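Local coordinates for uncharacterized protein (Peptoclostridium difficile, PDB 6N7M), which is of unknown function, probably made with a signal peptide and exported; its ordered part is a small helical hairpin that forms a two-chain assembly in the crystal, at residues Y37-K48 with I69-K80. Sequence-based numbering, arbitrary orientation. Where two conformers were deposited one is given.
Sequences YEEYAKHIQELK and IKKMEQELEKIK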
ATOM      1  N   TYR A  37       1.372  13.684  -4.118  1.00 17.61           N
ATOM      2  CA  TYR A  37       1.764  14.253  -2.818  1.00 15.20           C
ATOM      3  C   TYR A  37       0.500  14.390  -1.963  1.00 18.25           C
ATOM      4  O   TYR A  37       0.502  13.993  -0.777  1.00 15.20           O
ATOM      5  CB  TYR A  37       2.469  15.586  -3.054  1.00 17.78           C
ATOM      6  CG  TYR A  37       2.930  16.221  -1.776  1.00 17.55           C
ATOM      7  CD1 TYR A  37       2.063  16.919  -0.969  1.00 19.49           C
ATOM      8  CD2 TYR A  37       4.230  16.037  -1.345  1.00 18.74           C
ATOM      9  CE1 TYR A  37       2.493  17.478   0.222  1.00 21.32           C
ATOM     10  CE2 TYR A  37       4.675  16.577  -0.148  1.00 20.45           C
ATOM     11  CZ  TYR A  37       3.799  17.295   0.637  1.00 19.83           C
ATOM     12  OH  TYR A  37       4.245  17.799   1.816  1.00 23.96           O
ATOM     13  N   GLU A  38      -0.561  14.952  -2.545  1.00 18.36           N
ATOM     14  CA  GLU A  38      -1.815  15.194  -1.776  1.00 21.25           C
ATOM     15  C   GLU A  38      -2.398  13.880  -1.250  1.00 18.88           C
ATOM     16  O   GLU A  38      -2.844  13.870  -0.091  1.00 18.95           O
ATOM     17  CB  GLU A  38      -2.847  15.898  -2.648  1.00 22.10           C
ATOM     18  CG  GLU A  38      -4.216  16.057  -2.018  1.00 30.85           C
ATOM     19  CD  GLU A  38      -5.125  17.014  -2.776  1.00 35.50           C
ATOM     20  OE1 GLU A  38      -4.616  17.995  -3.360  1.00 45.77           O
ATOM     21  OE2 GLU A  38      -6.334  16.751  -2.813  1.00 63.00           O
ATOM     22  N   GLU A  39      -2.442  12.856  -2.099  1.00 18.02           N
ATOM     23  CA  GLU A  39      -3.014  11.553  -1.711  1.00 19.46           C
ATOM     24  C   GLU A  39      -2.202  10.945  -0.572  1.00 17.52           C
ATOM     25  O   GLU A  39      -2.811  10.433   0.386  1.00 18.06           O
ATOM     26  CB  GLU A  39      -3.025  10.612  -2.908  1.00 20.80           C
ATOM     27  CG  GLU A  39      -4.095  10.903  -3.934  1.00 23.53           C
ATOM     28  CD  GLU A  39      -3.982  10.037  -5.185  1.00 30.95           C
ATOM     29  OE1 GLU A  39      -2.878   9.422  -5.429  1.00 27.87           O
ATOM     30  OE2 GLU A  39      -4.972   9.974  -5.930  1.00 36.73           O
ATOM     31  N   TYR A  40      -0.878  11.018  -0.659  1.00 14.87           N
ATOM     32  CA  TYR A  40      -0.052  10.367   0.372  1.00 16.36           C
ATOM     33  C   TYR A  40      -0.104  11.166   1.668  1.00 16.80           C
ATOM     34  O   TYR A  40      -0.104  10.564   2.765  1.00 14.30           O
ATOM     35  CB  TYR A  40       1.362  10.190  -0.140  1.00 17.97           C
ATOM     36  CG  TYR A  40       2.143   9.154   0.612  1.00 18.24           C
ATOM     37  CD1 TYR A  40       1.755   7.824   0.623  1.00 17.26           C
ATOM     38  CD2 TYR A  40       3.302   9.495   1.290  1.00 19.07           C
ATOM     39  CE1 TYR A  40       2.468   6.868   1.316  1.00 16.21           C
ATOM     40  CE2 TYR A  40       4.039   8.547   1.977  1.00 16.72           C
ATOM     41  CZ  TYR A  40       3.631   7.225   1.981  1.00 20.27           C
ATOM     42  OH  TYR A  40       4.359   6.270   2.626  1.00 25.92           O
ATOM     43  N   ALA A  41      -0.172  12.485   1.541  1.00 17.51           N
ATOM     44  CA  ALA A  41      -0.297  13.328   2.753  1.00 18.80           C
ATOM     45  C   ALA A  41      -1.608  12.949   3.453  1.00 20.11           C
ATOM     46  O   ALA A  41      -1.600  12.833   4.684  1.00 20.75           O
ATOM     47  CB  ALA A  41      -0.266  14.789   2.385  1.00 15.83           C
ATOM     48  N   LYS A  42      -2.674  12.705   2.671  1.00 19.71           N
ATOM     49  CA  LYS A  42      -3.992  12.359   3.280  1.00 21.44           C
ATOM     50  C   LYS A  42      -3.909  10.984   3.946  1.00 20.21           C
ATOM     51  O   LYS A  42      -4.497  10.798   5.062  1.00 19.10           O
ATOM     52  CB  LYS A  42      -5.101  12.359   2.238  1.00 23.43           C
ATOM     53  CG  LYS A  42      -6.501  12.237   2.823  1.00 36.96           C
ATOM     54  CD  LYS A  42      -7.600  12.156   1.762  1.00 39.27           C
ATOM     55  CE  LYS A  42      -7.708  13.377   0.878  1.00 47.59           C
ATOM     56  NZ  LYS A  42      -8.709  13.163  -0.196  1.00 53.99           N
ATOM     57  N   HIS A  43      -3.244  10.051   3.275  1.00 18.86           N
ATOM     58  CA  HIS A  43      -3.082   8.675   3.805  1.00 17.28           C
ATOM     59  C   HIS A  43      -2.350   8.725   5.153  1.00 20.43           C
ATOM     60  O   HIS A  43      -2.813   8.046   6.141  1.00 19.25           O
ATOM     61  CB  HIS A  43      -2.425   7.787   2.735  1.00 19.83           C
ATOM     62  CG  HIS A  43      -2.055   6.444   3.233  1.00 20.13           C
ATOM     63  ND1 HIS A  43      -2.996   5.498   3.569  1.00 25.08           N
ATOM     64  CD2 HIS A  43      -0.856   5.884   3.467  1.00 18.56           C
ATOM     65  CE1 HIS A  43      -2.390   4.434   4.039  1.00 24.36           C
ATOM     66  NE2 HIS A  43      -1.088   4.637   3.965  1.00 23.17           N
ATOM     67  N   ILE A  44      -1.288   9.521   5.217  1.00 17.67           N
ATOM     68  CA  ILE A  44      -0.490   9.682   6.462  1.00 19.04           C
ATOM     69  C   ILE A  44      -1.369  10.256   7.562  1.00 20.07           C
ATOM     70  O   ILE A  44      -1.264   9.774   8.680  1.00 20.00           O
ATOM     71  CB  ILE A  44       0.753  10.563   6.209  1.00 21.47           C
ATOM     72  CG1 ILE A  44       1.783   9.807   5.359  1.00 19.39           C
ATOM     73  CG2 ILE A  44       1.356  11.072   7.517  1.00 18.43           C
ATOM     74  CD1 ILE A  44       2.902  10.673   4.845  1.00 22.07           C
ATOM     75  N   GLN A  45      -2.222  11.235   7.240  0.60 25.84           N
ATOM     76  CA  GLN A  45      -3.071  11.886   8.276  0.60 25.84           C
ATOM     77  C   GLN A  45      -4.109  10.876   8.780  0.60 23.49           C
ATOM     78  O   GLN A  45      -4.402  10.889   9.990  0.60 18.68           O
ATOM     79  CB  GLN A  45      -3.743  13.136   7.708  0.60 33.56           C
ATOM     80  CG  GLN A  45      -4.613  13.871   8.703  0.60 31.87           C
ATOM     81  CD  GLN A  45      -3.815  14.401   9.866  0.60 29.71           C
ATOM     82  OE1 GLN A  45      -2.664  14.805   9.738  0.60 35.24           O
ATOM     83  NE2 GLN A  45      -4.449  14.458  11.018  0.60 33.50           N
ATOM     84  N   GLU A  46      -4.625  10.029   7.884  0.60 23.71           N
ATOM     85  CA  GLU A  46      -5.616   9.009   8.299  0.60 21.95           C
ATOM     86  C   GLU A  46      -4.925   8.041   9.264  0.60 23.09           C
ATOM     87  O   GLU A  46      -5.571   7.648  10.267  0.60 22.38           O
ATOM     88  CB  GLU A  46      -6.202   8.254   7.099  0.60 23.69           C
ATOM     89  CG  GLU A  46      -7.443   7.456   7.463  0.60 27.38           C
ATOM     90  CD  GLU A  46      -7.965   6.469   6.433  0.60 29.29           C
ATOM     91  OE1 GLU A  46      -8.955   5.790   6.739  0.60 35.59           O
ATOM     92  OE2 GLU A  46      -7.365   6.351   5.350  0.60 34.61           O
ATOM     93  N   LEU A  47      -3.654   7.708   8.993  1.00 18.91           N
ATOM     94  CA  LEU A  47      -2.896   6.774   9.862  1.00 21.90           C
ATOM     95  C   LEU A  47      -2.583   7.444  11.204  1.00 18.23           C
ATOM     96  O   LEU A  47      -2.604   6.729  12.243  1.00 22.55           O
ATOM     97  CB  LEU A  47      -1.598   6.341   9.191  1.00 25.81           C
ATOM     98  CG  LEU A  47      -0.865   5.208   9.905  1.00 30.72           C
ATOM     99  CD1 LEU A  47      -1.754   3.972  10.004  1.00 30.83           C
ATOM    100  CD2 LEU A  47       0.436   4.880   9.193  1.00 29.07           C
ATOM    101  N   LYS A  48      -2.289   8.739  11.163  1.00 17.47           N
ATOM    102  CA  LYS A  48      -1.992   9.468  12.428  1.00 20.19           C
ATOM    103  C   LYS A  48      -3.256   9.507  13.280  1.00 22.55           C
ATOM    104  O   LYS A  48      -3.160   9.262  14.526  1.00 24.86           O
ATOM    105  CB  LYS A  48      -1.474  10.873  12.154  1.00 23.86           C
ATOM    106  CG  LYS A  48      -0.049  10.921  11.634  1.00 26.25           C
ATOM    107  CD  LYS A  48       0.458  12.275  11.289  1.00 27.69           C
ATOM    108  CE  LYS A  48       0.730  13.154  12.483  1.00 40.87           C
ATOM    109  NZ  LYS A  48       1.445  14.394  12.075  1.00 58.11           N
ATOM    110  N   ILE A  69       5.198   6.047  10.724  1.00 19.73           N
ATOM    111  CA  ILE A  69       4.634   7.357  10.295  1.00 22.68           C
ATOM    112  C   ILE A  69       5.789   8.347  10.017  1.00 27.33           C
ATOM    113  O   ILE A  69       5.727   9.046   8.976  1.00 23.39           O
ATOM    114  CB  ILE A  69       3.625   7.849  11.345  1.00 21.51           C
ATOM    115  CG1 ILE A  69       2.372   6.965  11.305  1.00 21.98           C
ATOM    116  CG2 ILE A  69       3.297   9.315  11.128  1.00 29.15           C
ATOM    117  CD1 ILE A  69       1.352   7.246  12.388  1.00 23.06           C
ATOM    118  N   LYS A  70       6.830   8.345  10.854  1.00 19.57           N
ATOM    119  CA  LYS A  70       7.977   9.267  10.637  1.00 26.11           C
ATOM    120  C   LYS A  70       8.601   8.955   9.284  1.00 22.72           C
ATOM    121  O   LYS A  70       8.880   9.895   8.555  1.00 23.98           O
ATOM    122  CB  LYS A  70       9.024   9.186  11.751  1.00 36.00           C
ATOM    123  CG  LYS A  70       8.659   9.938  13.027  1.00 43.17           C
ATOM    124  CD  LYS A  70       9.752   9.897  14.092  1.00 43.16           C
ATOM    125  CE  LYS A  70       9.529  10.924  15.188  1.00 50.41           C
ATOM    126  NZ  LYS A  70      10.699  11.049  16.091  1.00 54.29           N
ATOM    127  N   LYS A  71       8.830   7.672   8.992  1.00 27.44           N
ATOM    128  CA  LYS A  71       9.412   7.209   7.711  1.00 28.31           C
ATOM    129  C   LYS A  71       8.495   7.657   6.569  1.00 25.99           C
ATOM    130  O   LYS A  71       9.012   8.120   5.560  1.00 20.43           O
ATOM    131  CB  LYS A  71       9.577   5.688   7.731  1.00 25.67           C
ATOM    132  CG  LYS A  71       9.963   5.041   6.408  1.00 34.23           C
ATOM    133  CD  LYS A  71       9.781   3.529   6.393  1.00 40.06           C
ATOM    134  CE  LYS A  71       8.337   3.086   6.534  1.00 44.03           C
ATOM    135  NZ  LYS A  71       8.185   1.623   6.352  1.00 48.08           N
HETATM  136  N   MSE A  72       7.180   7.523   6.729  1.00 21.37           N
HETATM  137  CA  MSE A  72       6.279   7.938   5.626  1.00 20.83           C
HETATM  138  C   MSE A  72       6.387   9.451   5.386  1.00 22.47           C
HETATM  139  O   MSE A  72       6.326   9.868   4.220  1.00 18.93           O
HETATM  140  CB  MSE A  72       4.854   7.455   5.932  1.00 21.63           C
HETATM  141  CG  MSE A  72       4.754   5.987   6.073  1.00 23.26           C
HETATM  142 SE   MSE A  72       2.980   5.500   6.694  1.00 29.36          SE
HETATM  143  CE  MSE A  72       1.896   5.940   5.142  1.00 29.35           C
ATOM    144  N   GLU A  73       6.486  10.257   6.447  1.00 20.32           N
ATOM    145  CA  GLU A  73       6.652  11.728   6.282  1.00 21.91           C
ATOM    146  C   GLU A  73       7.932  12.036   5.480  1.00 23.78           C
ATOM    147  O   GLU A  73       7.902  12.995   4.665  1.00 24.31           O
ATOM    148  CB  GLU A  73       6.627  12.412   7.647  1.00 28.74           C
ATOM    149  CG  GLU A  73       5.281  12.356   8.317  1.00 33.49           C
ATOM    150  CD  GLU A  73       5.292  12.718   9.794  1.00 42.88           C
ATOM    151  OE1 GLU A  73       6.393  12.867  10.359  1.00 42.35           O
ATOM    152  OE2 GLU A  73       4.205  12.833  10.374  1.00 59.32           O
ATOM    153  N   GLN A  74       9.007  11.263   5.686  0.50 20.32           N
ATOM    154  CA  GLN A  74      10.258  11.453   4.907  0.50 21.23           C
ATOM    155  C   GLN A  74      10.000  11.084   3.442  0.50 20.72           C
ATOM    156  O   GLN A  74      10.494  11.806   2.558  0.50 20.48           O
ATOM    157  CB  GLN A  74      11.403  10.601   5.456  0.50 20.21           C
ATOM    158  CG  GLN A  74      11.853  11.017   6.851  0.50 20.36           C
ATOM    159  CD  GLN A  74      12.854  10.032   7.408  0.50 23.29           C
ATOM    160  OE1 GLN A  74      13.005   8.918   6.907  0.50 28.17           O
ATOM    161  NE2 GLN A  74      13.537  10.423   8.466  0.50 25.85           N
ATOM    162  N   GLU A  75       9.225  10.020   3.201  0.50 20.50           N
ATOM    163  CA  GLU A  75       8.911   9.593   1.805  0.50 21.17           C
ATOM    164  C   GLU A  75       8.027  10.658   1.148  0.50 22.06           C
ATOM    165  O   GLU A  75       8.217  10.925  -0.039  0.50 23.19           O
ATOM    166  CB  GLU A  75       8.239   8.211   1.773  0.50 22.16           C
ATOM    167  CG  GLU A  75       9.151   7.044   2.086  0.50 24.73           C
ATOM    168  CD  GLU A  75       8.424   5.732   2.339  0.50 26.76           C
ATOM    169  OE1 GLU A  75       9.114   4.735   2.599  0.50 35.69           O
ATOM    170  OE2 GLU A  75       7.160   5.723   2.364  0.50 27.68           O
ATOM    171  N   LEU A  76       7.087  11.231   1.896  1.00 20.08           N
ATOM    172  CA  LEU A  76       6.174  12.258   1.341  1.00 20.06           C
ATOM    173  C   LEU A  76       7.002  13.412   0.783  1.00 22.02           C
ATOM    174  O   LEU A  76       6.720  13.870  -0.315  1.00 19.72           O
ATOM    175  CB  LEU A  76       5.243  12.768   2.442  1.00 18.07           C
ATOM    176  CG  LEU A  76       4.301  13.888   2.046  1.00 18.20           C
ATOM    177  CD1 LEU A  76       3.303  13.448   1.000  1.00 14.61           C
ATOM    178  CD2 LEU A  76       3.603  14.462   3.257  1.00 20.50           C
ATOM    179  N   GLU A  77       7.981  13.884   1.556  0.50 21.23           N
ATOM    180  CA  GLU A  77       8.837  15.016   1.123  0.50 22.64           C
ATOM    181  C   GLU A  77       9.633  14.581  -0.109  0.50 20.20           C
ATOM    182  O   GLU A  77       9.831  15.421  -0.993  0.50 21.38           O
ATOM    183  CB  GLU A  77       9.726  15.474   2.281  0.50 24.68           C
ATOM    184  CG  GLU A  77      10.492  16.740   1.984  0.50 26.89           C
ATOM    185  CD  GLU A  77       9.619  17.936   1.657  0.50 30.29           C
ATOM    186  OE1 GLU A  77       8.392  17.766   1.610  0.50 38.69           O
ATOM    187  OE2 GLU A  77      10.175  19.034   1.431  0.50 36.64           O
ATOM    188  N   LYS A  78      10.030  13.313  -0.193  1.00 21.00           N
ATOM    189  CA  LYS A  78      10.790  12.833  -1.383  1.00 21.14           C
ATOM    190  C   LYS A  78       9.880  12.848  -2.617  1.00 20.23           C
ATOM    191  O   LYS A  78      10.393  12.938  -3.733  1.00 19.35           O
ATOM    192  CB  LYS A  78      11.451  11.486  -1.127  1.00 23.14           C
ATOM    193  CG  LYS A  78      12.676  11.529  -0.209  1.00 26.23           C
ATOM    194  CD  LYS A  78      13.189  10.135   0.072  1.00 32.46           C
ATOM    195  CE  LYS A  78      14.248  10.079   1.149  1.00 41.31           C
ATOM    196  NZ  LYS A  78      14.467   8.681   1.592  1.00 39.99           N
ATOM    197  N   ILE A  79       8.572  12.709  -2.444  1.00 20.03           N
ATOM    198  CA  ILE A  79       7.651  12.809  -3.616  1.00 17.53           C
ATOM    199  C   ILE A  79       7.814  14.208  -4.222  1.00 16.04           C
ATOM    200  O   ILE A  79       8.012  14.302  -5.401  1.00 15.80           O
ATOM    201  CB  ILE A  79       6.180  12.546  -3.220  1.00 17.57           C
ATOM    202  CG1 ILE A  79       5.944  11.104  -2.787  1.00 18.42           C
ATOM    203  CG2 ILE A  79       5.245  12.950  -4.323  1.00 16.21           C
ATOM    204  CD1 ILE A  79       4.507  10.861  -2.350  1.00 21.26           C
ATOM    205  N   LYS A  80       7.824  15.243  -3.377  1.00 16.12           N
ATOM    206  CA  LYS A  80       7.975  16.646  -3.807  1.00 17.90           C
ATOM    207  C   LYS A  80       9.412  16.950  -4.300  1.00 20.21           C
ATOM    208  O   LYS A  80       9.552  17.612  -5.332  1.00 19.13           O
ATOM    209  CB  LYS A  80       7.666  17.525  -2.595  1.00 17.86           C
ATOM    210  CG  LYS A  80       7.762  19.013  -2.822  1.00 23.73           C
ATOM    211  CD  LYS A  80       7.487  19.817  -1.559  1.00 26.70           C
ATOM    212  CE  LYS A  80       7.517  21.300  -1.832  1.00 33.98           C
ATOM    213  NZ  LYS A  80       7.296  22.110  -0.613  1.00 36.53           N
TER
HETATM  214  O   HOH W   1       6.326  16.764   3.167  0.50 20.58           O
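L76 lies across the ring of Y37 at about a right angle, its CD1 over one face in a CH-pi contact, 3.7 Å from the centroid and 15° off the normal. With CG anti to the backbone N, Y37 reaches over L76 while I79 CG2 meets the ring edge. L76 in turn fills a hole between Y37, Y40, A41 and I44. The apolar seam continues through selenomethionine M72, a knob among Y40, H43, I44 and L47: its chain, bent at the end, brings CE to 3.2 Å from H43 CD2 and 3.8 Å from Y40 CZ, and SE packs 3.6 Å from L47 CD2. L47 CD2 also touches I69 CG1 at 3.5 Å. The hydroxyl of Y40 lies 2.9 Å from E75 OE2, at most a weak hydrogen bond, ring and carboxylate planes 32° apart. K48 NZ and E73 OE2 form a long salt bridge of 3.6 Å, and a water joins Y37 OH to E77 OE1. I86 of a following loop touches Y40, E75 and I79; V32 of the second subunit packs on L47. Segments 37-48 and 69-80 run nearly antiparallel (169°), axes 9.7 Å apart at closest approach; helices 37-51 and 62-82 are the arms of an alpha-helical hairpin with knobs-into-holes packing, as in a short antiparallel coiled coil.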